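Local coordinates for protein phosphatase 2C (Toxoplasma gondii, PDB 3D8K) that probably removes phosphate from phosphoserine and phosphothreonine residues of proteins, as a metal-dependent phosphatase of the PP2C family, at residues 70-76 against 88-92; 123-128 against 255-260; 271-276 against 310-316. All blocks are in the same frame, centred on the assembly; numbering follows the deposited sequence.

In the fold
The three contacts follow one another along the chain and do not touch. Contact 1 joins two helices lying on the six-stranded sheet of the PP2C sandwich. Contact 2 adds a small hairpin to strand 253-259 at the edge of the same sheet; the two centres are 25 Å apart. Contact 3 belongs to loops running to and from the helices of the other sheet. Its centre lies 30 Å from that of contact 1 and 28 Å from that of contact 2. N315 hydrogen-bonds D33 and, weakly, D55. D55 lies in the DG motif that supplies metal ligands in this family, so contact 3 probably borders that site, though no metal is modelled. The sulfate of contact 1 lies between subunits.

Contact 1 (70-76 against 88-92); sequences VMNYLND and QFERM. With SO4 (sulfate ion), chain H.
Y73 lies against Q88, R91 and M92, and its side chain carries most of this contact. With CG anti to the carbonyl carbon (chi1 -64°), the ring is directed at helix 82-97. Y73 CB meets Q88 CG at 3.3 Å. Farther out, M92 CG sits over one ring face in a CH-pi contact, 3.6 Å from the ring centroid and offset toward the rim. The selenium of this selenomethionine is more oblique, at 5.0 Å from the centroid, a Met-aromatic contact. At the ring edge, Y73 CE2 reaches R91 CB at 3.8 Å, and Q88 NE2 stands close to CD2. The tip, Y73 OH, hydrogen-bonds D95 beyond the contact. The bend of M92 at chi3 takes its CE to V70 CG2, 3.9 Å away. R91 runs out extended to a sulfate ion, probably from the crystallisation liquor. R91 NH1 donates to sulfate O3 at 2.8 Å. NH2 reaches O1 at 3.2 Å in a nearly straight bond (172°). R78 of the same chain and R156 of the second subunit also hydrogen-bond the ion, which lies between the two subunits. The axes of 70-74 and 88-92 pass 10.0 Å apart at 137° between their directions. Beneath them lies the six-stranded sheet: L74 packs on V50 and F111, and F89 on I109.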
loop_
_atom_site.group_PDB
_atom_site.type_symbol
_atom_site.label_atom_id
_atom_site.label_comp_id
_atom_site.label_asym_id
_atom_site.label_seq_id
_atom_site.Cartn_x
_atom_site.Cartn_y
_atom_site.Cartn_z
ATOM N N VAL C 70 -9.148 -16.935 18.900
ATOM C CA VAL C 70 -7.764 -17.373 18.860
ATOM C C VAL C 70 -6.772 -16.491 18.093
ATOM O O VAL C 70 -5.641 -16.277 18.555
ATOM C CB VAL C 70 -7.658 -18.830 18.365
ATOM C CG1 VAL C 70 -8.014 -18.928 16.894
ATOM C CG2 VAL C 70 -6.260 -19.345 18.647
HETATM N N MSE C 71 -7.176 -15.979 16.935
HETATM C CA MSE C 71 -6.285 -15.122 16.164
HETATM C C MSE C 71 -6.000 -13.809 16.926
HETATM O O MSE C 71 -5.018 -13.108 16.638
HETATM C CB MSE C 71 -6.890 -14.855 14.787
HETATM C CG MSE C 71 -7.030 -16.106 13.922
HETATM SE SE MSE C 71 -5.296 -16.925 13.472
HETATM C CE MSE C 71 -5.675 -18.657 14.294
ATOM N N ASN C 72 -6.847 -13.486 17.909
ATOM C CA ASN C 72 -6.639 -12.287 18.726
ATOM C C ASN C 72 -5.397 -12.537 19.570
ATOM O O ASN C 72 -4.506 -11.696 19.657
ATOM C CB ASN C 72 -7.817 -12.045 19.676
ATOM C CG ASN C 72 -8.985 -11.348 19.009
ATOM O OD1 ASN C 72 -10.090 -11.287 19.567
ATOM N ND2 ASN C 72 -8.750 -10.814 17.815
ATOM N N TYR C 73 -5.352 -13.700 20.203
ATOM C CA TYR C 73 -4.225 -14.044 21.035
ATOM C C TYR C 73 -2.994 -14.355 20.198
ATOM O O TYR C 73 -1.908 -13.871 20.491
ATOM C CB TYR C 73 -4.582 -15.233 21.924
ATOM C CG TYR C 73 -5.687 -14.914 22.907
ATOM C CD1 TYR C 73 -7.006 -14.744 22.473
ATOM C CD2 TYR C 73 -5.409 -14.734 24.269
ATOM C CE1 TYR C 73 -8.016 -14.401 23.366
ATOM C CE2 TYR C 73 -6.415 -14.390 25.169
ATOM C CZ TYR C 73 -7.713 -14.226 24.708
ATOM O OH TYR C 73 -8.711 -13.894 25.585
ATOM N N LEU C 74 -3.162 -15.153 19.149
ATOM C CA LEU C 74 -2.034 -15.510 18.291
ATOM C C LEU C 74 -1.228 -14.307 17.773
ATOM O O LEU C 74 -0.007 -14.397 17.603
ATOM C CB LEU C 74 -2.520 -16.392 17.134
ATOM C CG LEU C 74 -2.253 -17.893 17.338
ATOM C CD1 LEU C 74 -2.192 -18.230 18.821
ATOM C CD2 LEU C 74 -3.323 -18.709 16.635
ATOM N N ASN C 75 -1.897 -13.181 17.547
ATOM C CA ASN C 75 -1.205 -11.989 17.088
ATOM C C ASN C 75 -0.437 -11.342 18.230
ATOM O O ASN C 75 0.104 -10.250 18.091
ATOM C CB ASN C 75 -2.196 -10.993 16.494
ATOM C CG ASN C 75 -2.492 -11.279 15.047
ATOM O OD1 ASN C 75 -1.586 -11.289 14.206
ATOM N ND2 ASN C 75 -3.759 -11.524 14.739
ATOM N N ASP C 76 -0.396 -12.026 19.365
ATOM C CA ASP C 76 0.315 -11.523 20.524
ATOM C C ASP C 76 1.613 -12.287 20.717
ATOM O O ASP C 76 2.451 -11.902 21.534
ATOM C CB ASP C 76 -0.567 -11.628 21.761
ATOM C CG ASP C 76 -1.654 -10.564 21.788
ATOM O OD1 ASP C 76 -2.783 -10.854 22.263
ATOM O OD2 ASP C 76 -1.368 -9.433 21.340
ATOM N N GLN C 88 0.190 -18.077 25.523
ATOM C CA GLN C 88 -1.074 -17.602 24.987
ATOM C C GLN C 88 -2.194 -18.567 25.377
ATOM O O GLN C 88 -3.337 -18.154 25.614
ATOM C CB GLN C 88 -0.968 -17.471 23.470
ATOM C CG GLN C 88 -1.530 -16.174 22.924
ATOM C CD GLN C 88 -1.021 -14.944 23.662
ATOM O OE1 GLN C 88 0.178 -14.785 23.888
ATOM N NE2 GLN C 88 -1.936 -14.060 24.025
ATOM N N PHE C 89 -1.862 -19.853 25.442
ATOM C CA PHE C 89 -2.850 -20.847 25.830
ATOM C C PHE C 89 -3.313 -20.490 27.228
ATOM O O PHE C 89 -4.477 -20.678 27.568
ATOM C CB PHE C 89 -2.245 -22.250 25.834
ATOM C CG PHE C 89 -2.463 -23.005 24.564
ATOM C CD1 PHE C 89 -1.833 -22.609 23.383
ATOM C CD2 PHE C 89 -3.331 -24.102 24.533
ATOM C CE1 PHE C 89 -2.066 -23.290 22.181
ATOM C CE2 PHE C 89 -3.573 -24.793 23.338
ATOM C CZ PHE C 89 -2.938 -24.384 22.158
ATOM N N GLU C 90 -2.386 -19.963 28.026
ATOM C CA GLU C 90 -2.677 -19.577 29.396
ATOM C C GLU C 90 -3.749 -18.504 29.406
ATOM O O GLU C 90 -4.816 -18.675 29.996
ATOM C CB GLU C 90 -1.406 -19.057 30.077
ATOM C CG GLU C 90 -1.610 -18.531 31.511
ATOM C CD GLU C 90 -2.093 -17.082 31.560
ATOM O OE1 GLU C 90 -2.496 -16.617 32.648
ATOM O OE2 GLU C 90 -2.061 -16.400 30.514
ATOM N N ARG C 91 -3.450 -17.402 28.731
ATOM C CA ARG C 91 -4.357 -16.274 28.639
ATOM C C ARG C 91 -5.721 -16.699 28.135
ATOM O O ARG C 91 -6.738 -16.372 28.734
ATOM C CB ARG C 91 -3.774 -15.214 27.709
ATOM C CG ARG C 91 -2.434 -14.727 28.173
ATOM C CD ARG C 91 -1.915 -13.583 27.357
ATOM N NE ARG C 91 -0.709 -13.057 27.981
ATOM C CZ ARG C 91 0.006 -12.046 27.502
ATOM N NH1 ARG C 91 -0.361 -11.440 26.381
ATOM N NH2 ARG C 91 1.092 -11.647 28.149
HETATM N N MSE C 92 -5.739 -17.427 27.024
HETATM C CA MSE C 92 -6.992 -17.881 26.452
HETATM C C MSE C 92 -7.793 -18.646 27.489
HETATM O O MSE C 92 -8.915 -18.266 27.810
HETATM C CB MSE C 92 -6.737 -18.777 25.243
HETATM C CG MSE C 92 -6.091 -18.077 24.069
HETATM SE SE MSE C 92 -5.828 -19.335 22.595
HETATM C CE MSE C 92 -7.752 -19.505 22.209
HETATM S S SO4 H . 2.749 -9.271 25.635
HETATM O O1 SO4 H . 3.088 -9.344 27.062
HETATM O O2 SO4 H . 3.971 -9.095 24.846
HETATM O O3 SO4 H . 2.073 -10.511 25.240
HETATM O O4 SO4 H . 1.868 -8.125 25.381
#

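Contact 2 (123-128 against 255-260)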
loop_
_atom_site.group_PDB
_atom_site.type_symbol
_atom_site.label_atom_id
_atom_site.label_comp_id
_atom_site.label_asym_id
_atom_site.label_seq_id
_atom_site.Cartn_x
_atom_site.Cartn_y
_atom_site.Cartn_z
ATOM N N VAL C 123 17.993 -32.947 14.912
ATOM C CA VAL C 123 16.767 -33.653 14.579
ATOM C C VAL C 123 16.695 -35.152 14.829
ATOM O O VAL C 123 17.665 -35.885 14.634
ATOM C CB VAL C 123 16.426 -33.431 13.082
ATOM C CG1 VAL C 123 15.117 -34.118 12.728
ATOM C CG2 VAL C 123 16.363 -31.951 12.783
ATOM N N VAL C 124 15.506 -35.584 15.239
ATOM C CA VAL C 124 15.199 -36.983 15.469
ATOM C C VAL C 124 14.221 -37.360 14.366
ATOM O O VAL C 124 13.012 -37.098 14.470
ATOM C CB VAL C 124 14.483 -37.237 16.813
ATOM C CG1 VAL C 124 14.172 -38.723 16.953
ATOM C CG2 VAL C 124 15.338 -36.777 17.958
ATOM N N GLY C 125 14.761 -37.967 13.316
ATOM C CA GLY C 125 13.947 -38.399 12.196
ATOM C C GLY C 125 12.723 -37.549 11.932
ATOM O O GLY C 125 11.592 -37.965 12.227
ATOM N N ARG C 126 12.958 -36.356 11.395
ATOM C CA ARG C 126 11.894 -35.413 11.039
ATOM C C ARG C 126 11.476 -34.438 12.131
ATOM O O ARG C 126 11.103 -33.313 11.837
ATOM C CB ARG C 126 10.651 -36.152 10.515
ATOM C CG ARG C 126 10.151 -35.688 9.148
ATOM C CD ARG C 126 11.225 -35.803 8.084
ATOM N NE ARG C 126 10.760 -35.325 6.783
ATOM C CZ ARG C 126 10.231 -36.101 5.844
ATOM N NH1 ARG C 126 10.100 -37.402 6.052
ATOM N NH2 ARG C 126 9.830 -35.577 4.699
ATOM N N GLN C 127 11.537 -34.845 13.390
ATOM C CA GLN C 127 11.151 -33.930 14.451
ATOM C C GLN C 127 12.333 -33.061 14.785
ATOM O O GLN C 127 13.445 -33.533 14.870
ATOM C CB GLN C 127 10.720 -34.677 15.707
ATOM C CG GLN C 127 9.788 -33.845 16.608
ATOM C CD GLN C 127 9.219 -34.626 17.795
ATOM O OE1 GLN C 127 9.012 -35.846 17.728
ATOM N NE2 GLN C 127 8.939 -33.916 18.876
ATOM N N ILE C 128 12.094 -31.778 14.965
ATOM C CA ILE C 128 13.171 -30.878 15.305
ATOM C C ILE C 128 13.260 -30.765 16.821
ATOM O O ILE C 128 12.297 -30.367 17.491
ATOM C CB ILE C 128 12.930 -29.497 14.666
ATOM C CG1 ILE C 128 12.999 -29.637 13.141
ATOM C CG2 ILE C 128 13.934 -28.488 15.192
ATOM C CD1 ILE C 128 12.668 -28.391 12.392
ATOM N N THR C 255 5.071 -29.526 19.571
ATOM C CA THR C 255 6.114 -30.232 18.834
ATOM C C THR C 255 6.499 -29.458 17.580
ATOM O O THR C 255 5.731 -28.615 17.107
ATOM C CB THR C 255 5.639 -31.642 18.414
ATOM O OG1 THR C 255 4.401 -31.543 17.693
ATOM C CG2 THR C 255 5.436 -32.524 19.628
ATOM N N THR C 256 7.688 -29.736 17.042
ATOM C CA THR C 256 8.145 -29.066 15.826
ATOM C C THR C 256 8.742 -30.080 14.854
ATOM O O THR C 256 9.468 -30.980 15.265
ATOM C CB THR C 256 9.208 -28.004 16.130
ATOM O OG1 THR C 256 8.751 -27.159 17.189
ATOM C CG2 THR C 256 9.460 -27.145 14.905
ATOM N N PHE C 257 8.418 -29.935 13.571
ATOM C CA PHE C 257 8.898 -30.826 12.514
ATOM C C PHE C 257 9.115 -30.028 11.228
ATOM O O PHE C 257 8.575 -28.941 11.065
ATOM C CB PHE C 257 7.857 -31.894 12.161
ATOM C CG PHE C 257 7.508 -32.846 13.276
ATOM C CD1 PHE C 257 6.866 -32.401 14.431
ATOM C CD2 PHE C 257 7.751 -34.215 13.131
ATOM C CE1 PHE C 257 6.470 -33.294 15.413
ATOM C CE2 PHE C 257 7.353 -35.112 14.114
ATOM C CZ PHE C 257 6.711 -34.650 15.256
ATOM N N PHE C 258 9.898 -30.571 10.306
ATOM C CA PHE C 258 10.087 -29.907 9.024
ATOM C C PHE C 258 9.527 -30.862 7.986
ATOM O O PHE C 258 9.483 -32.065 8.209
ATOM C CB PHE C 258 11.558 -29.626 8.731
ATOM C CG PHE C 258 12.369 -30.849 8.512
ATOM C CD1 PHE C 258 12.668 -31.699 9.565
ATOM C CD2 PHE C 258 12.827 -31.165 7.246
ATOM C CE1 PHE C 258 13.411 -32.851 9.360
ATOM C CE2 PHE C 258 13.572 -32.319 7.023
ATOM C CZ PHE C 258 13.866 -33.166 8.089
ATOM N N ALA C 259 9.075 -30.321 6.865
ATOM C CA ALA C 259 8.512 -31.132 5.804
ATOM C C ALA C 259 9.043 -30.613 4.503
ATOM O O ALA C 259 9.215 -29.413 4.329
ATOM C CB ALA C 259 7.017 -31.033 5.801
ATOM N N TYR C 260 9.293 -31.530 3.582
ATOM C CA TYR C 260 9.817 -31.176 2.279
ATOM C C TYR C 260 8.649 -30.799 1.390
ATOM O O TYR C 260 7.522 -31.207 1.656
ATOM C CB TYR C 260 10.561 -32.381 1.695
ATOM C CG TYR C 260 11.851 -32.755 2.410
ATOM C CD1 TYR C 260 12.925 -31.877 2.442
ATOM C CD2 TYR C 260 12.013 -34.014 3.009
ATOM C CE1 TYR C 260 14.133 -32.228 3.047
ATOM C CE2 TYR C 260 13.219 -34.382 3.615
ATOM C CZ TYR C 260 14.282 -33.481 3.630
ATOM O OH TYR C 260 15.507 -33.825 4.204
HETATM O O HOH W 1 9.887 -31.126 18.597
#
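The F257 ring has the Q127 side chain over one face, with Q127 CG 3.6 Å from the ring centroid in a CH-pi contact. With CG anti to the backbone N (chi1 -156°) and the chain extended beyond it, the Q127 amide lies past the rim near F257 CZ, the two planes 17° apart. T255 OG1 is at the ring edge, in its plane, and is hydrogen-bonded to L189 O. The F258 ring takes R126 NE over one face, and R126 CD meets its CZ at 3.7 Å. Y260 CZ is at the edge of this ring, and F155 meets it edge-to-face. The R126 guanidinium is too far from the F258 ring for more than a weak cation-pi attraction. It goes on to the Y260 ring, where R126 NH2 comes obliquely to CD2 with the two planes 46° apart. D263 forms a salt bridge with R126 NH2, and S182 a hydrogen bond. I128 CD1 rests on F258 CB at 4.0 Å.

The backbones pair antiparallel at Q127 and F257, a non-hydrogen-bonded pair with CA atoms 4.3 Å apart. I128 N donates to T256 O at 2.8 Å. The bond from F258 N to R126 O is weak. A water accepts from Q127 NE2 (3.0 Å) and T256 N and donates to I128 O, so it joins the other side of the pair that I128 N and T256 O bond directly.

Residues G125 and R126 form the two-residue turn of a beta hairpin, and Q127 N bonds back to V124 O at 2.9 Å. Strand 253-259 bonds to strand 165-173 as well as to this hairpin. The result is a single antiparallel bridge by which a small three-stranded sheet joins the edge of the six-stranded sheet of the PP2C beta sandwich.

Contact 3 (271-276 against 310-316)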
loop_
_atom_site.group_PDB
_atom_site.type_symbol
_atom_site.label_atom_id
_atom_site.label_comp_id
_atom_site.label_asym_id
_atom_site.label_seq_id
_atom_site.Cartn_x
_atom_site.Cartn_y
_atom_site.Cartn_z
ATOM N N GLY C 271 -13.229 -37.910 16.271
ATOM C CA GLY C 271 -14.197 -38.686 15.522
ATOM C C GLY C 271 -13.655 -39.180 14.191
ATOM O O GLY C 271 -13.899 -40.314 13.796
ATOM N N ALA C 272 -12.916 -38.323 13.495
ATOM C CA ALA C 272 -12.347 -38.678 12.204
ATOM C C ALA C 272 -11.573 -39.985 12.277
ATOM O O ALA C 272 -11.715 -40.846 11.412
ATOM C CB ALA C 272 -11.437 -37.563 11.708
ATOM N N PHE C 273 -10.767 -40.147 13.320
ATOM C CA PHE C 273 -9.949 -41.347 13.443
ATOM C C PHE C 273 -10.533 -42.360 14.421
ATOM O O PHE C 273 -9.888 -43.344 14.775
ATOM C CB PHE C 273 -8.537 -40.956 13.885
ATOM C CG PHE C 273 -7.922 -39.845 13.077
ATOM C CD1 PHE C 273 -6.689 -39.320 13.436
ATOM C CD2 PHE C 273 -8.561 -39.324 11.962
ATOM C CE1 PHE C 273 -6.103 -38.290 12.701
ATOM C CE2 PHE C 273 -7.987 -38.295 11.220
ATOM C CZ PHE C 273 -6.753 -37.777 11.590
ATOM N N ALA C 274 -11.771 -42.121 14.826
ATOM C CA ALA C 274 -12.479 -42.955 15.789
ATOM C C ALA C 274 -12.317 -44.471 15.808
ATOM O O ALA C 274 -11.999 -45.030 16.860
ATOM C CB ALA C 274 -13.948 -42.630 15.731
ATOM N N HIS C 275 -12.530 -45.147 14.681
ATOM C CA HIS C 275 -12.463 -46.612 14.680
ATOM C C HIS C 275 -11.313 -47.373 14.024
ATOM O O HIS C 275 -11.480 -47.969 12.962
ATOM C CB HIS C 275 -13.763 -47.181 14.117
ATOM C CG HIS C 275 -14.950 -46.986 15.004
ATOM N ND1 HIS C 275 -15.409 -45.742 15.374
ATOM C CD2 HIS C 275 -15.798 -47.883 15.565
ATOM C CE1 HIS C 275 -16.490 -45.879 16.123
ATOM N NE2 HIS C 275 -16.748 -47.166 16.253
ATOM N N PHE C 276 -10.158 -47.396 14.672
ATOM C CA PHE C 276 -9.034 -48.135 14.132
ATOM C C PHE C 276 -8.457 -49.056 15.186
ATOM O O PHE C 276 -8.206 -48.639 16.312
ATOM C CB PHE C 276 -7.952 -47.188 13.626
ATOM C CG PHE C 276 -8.186 -46.701 12.226
ATOM C CD1 PHE C 276 -8.771 -45.464 11.989
ATOM C CD2 PHE C 276 -7.820 -47.484 11.141
ATOM C CE1 PHE C 276 -8.983 -45.012 10.695
ATOM C CE2 PHE C 276 -8.029 -47.041 9.844
ATOM C CZ PHE C 276 -8.611 -45.801 9.622
ATOM N N ARG C 310 -17.044 -46.169 8.680
ATOM C CA ARG C 310 -16.774 -46.934 9.886
ATOM C C ARG C 310 -17.895 -46.324 10.726
ATOM O O ARG C 310 -18.556 -45.391 10.266
ATOM C CB ARG C 310 -15.385 -46.596 10.452
ATOM C CG ARG C 310 -14.230 -47.141 9.613
ATOM C CD ARG C 310 -12.844 -46.781 10.155
ATOM N NE ARG C 310 -12.516 -45.372 9.975
ATOM C CZ ARG C 310 -12.530 -44.475 10.951
ATOM N NH1 ARG C 310 -12.849 -44.841 12.179
ATOM N NH2 ARG C 310 -12.248 -43.211 10.697
ATOM N N LYS C 311 -18.153 -46.813 11.924
ATOM C CA LYS C 311 -19.245 -46.204 12.662
ATOM C C LYS C 311 -18.967 -44.764 13.087
ATOM O O LYS C 311 -17.842 -44.400 13.433
ATOM C CB LYS C 311 -19.607 -47.051 13.879
ATOM C CG LYS C 311 -20.846 -47.908 13.662
ATOM C CD LYS C 311 -22.099 -47.054 13.526
ATOM C CE LYS C 311 -23.342 -47.918 13.457
ATOM N NZ LYS C 311 -23.311 -48.804 12.270
ATOM N N VAL C 312 -20.005 -43.938 13.024
ATOM C CA VAL C 312 -19.899 -42.550 13.437
ATOM C C VAL C 312 -20.491 -42.548 14.835
ATOM O O VAL C 312 -21.528 -43.166 15.081
ATOM C CB VAL C 312 -20.731 -41.598 12.532
ATOM C CG1 VAL C 312 -20.715 -42.097 11.106
ATOM C CG2 VAL C 312 -22.166 -41.466 13.050
ATOM N N THR C 313 -19.825 -41.879 15.758
ATOM C CA THR C 313 -20.315 -41.823 17.116
ATOM C C THR C 313 -20.399 -40.346 17.450
ATOM O O THR C 313 -21.483 -39.764 17.469
ATOM C CB THR C 313 -19.340 -42.549 18.075
ATOM O OG1 THR C 313 -19.144 -43.894 17.622
ATOM C CG2 THR C 313 -19.897 -42.586 19.487
ATOM N N LYS C 314 -19.243 -39.742 17.693
ATOM C CA LYS C 314 -19.158 -38.327 18.007
ATOM C C LYS C 314 -19.313 -37.600 16.667
ATOM O O LYS C 314 -19.828 -38.174 15.703
ATOM C CB LYS C 314 -17.788 -38.052 18.617
ATOM C CG LYS C 314 -17.686 -36.837 19.536
ATOM C CD LYS C 314 -16.396 -36.923 20.352
ATOM C CE LYS C 314 -16.211 -35.740 21.285
ATOM N NZ LYS C 314 -14.976 -35.887 22.122
ATOM N N ASN C 315 -18.898 -36.339 16.605
ATOM C CA ASN C 315 -18.971 -35.589 15.355
ATOM C C ASN C 315 -17.650 -35.784 14.590
ATOM O O ASN C 315 -16.671 -36.286 15.152
ATOM C CB ASN C 315 -19.254 -34.108 15.644
ATOM C CG ASN C 315 -18.509 -33.594 16.869
ATOM O OD1 ASN C 315 -18.840 -32.535 17.407
ATOM N ND2 ASN C 315 -17.495 -34.336 17.308
ATOM N N ILE C 316 -17.617 -35.400 13.316
ATOM C CA ILE C 316 -16.419 -35.599 12.503
ATOM C C ILE C 316 -15.950 -34.367 11.717
ATOM O O ILE C 316 -16.725 -33.723 11.014
ATOM C CB ILE C 316 -16.651 -36.764 11.497
ATOM C CG1 ILE C 316 -17.044 -38.032 12.253
ATOM C CG2 ILE C 316 -15.406 -37.010 10.660
ATOM C CD1 ILE C 316 -17.497 -39.160 11.352
#
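G271 and N315 bring the two backbones together: G271 CA makes a CA-H...O contact with N315 O at 3.5 Å, 164° at the hydrogen. G271 to A274 form a type I beta turn, closed by A274 N to G271 O at 3.0 Å. Segment 310-316 is an irregular link that leaves a helix at R310. R310 carries most of the side-chain contact. Its chain bends at chi3 (-72°), which turns the guanidinium edge-on to the backbone of A272 to H275. F276 CE1 lies over one guanidinium face, 3.6 Å from R310 CZ, with the planes 37° apart. The edge of the group faces A272 O; the bond from NH2 is weak and modelled too short to be certain. The H275 ring has K311 CA over one face and T313 OG1 at its edge, 3.6 Å from H275 CE1. I316 CG2 packs on A272 CB at 4.1 Å. In the fold, 271-276 leads from strand 264-268 to helix 279-288. The link 310-316 leads from helix 296-309 to strand 316-322. F273 packs on both helices, through I282 and M303, while I316 packs on A307 of helix 296-309.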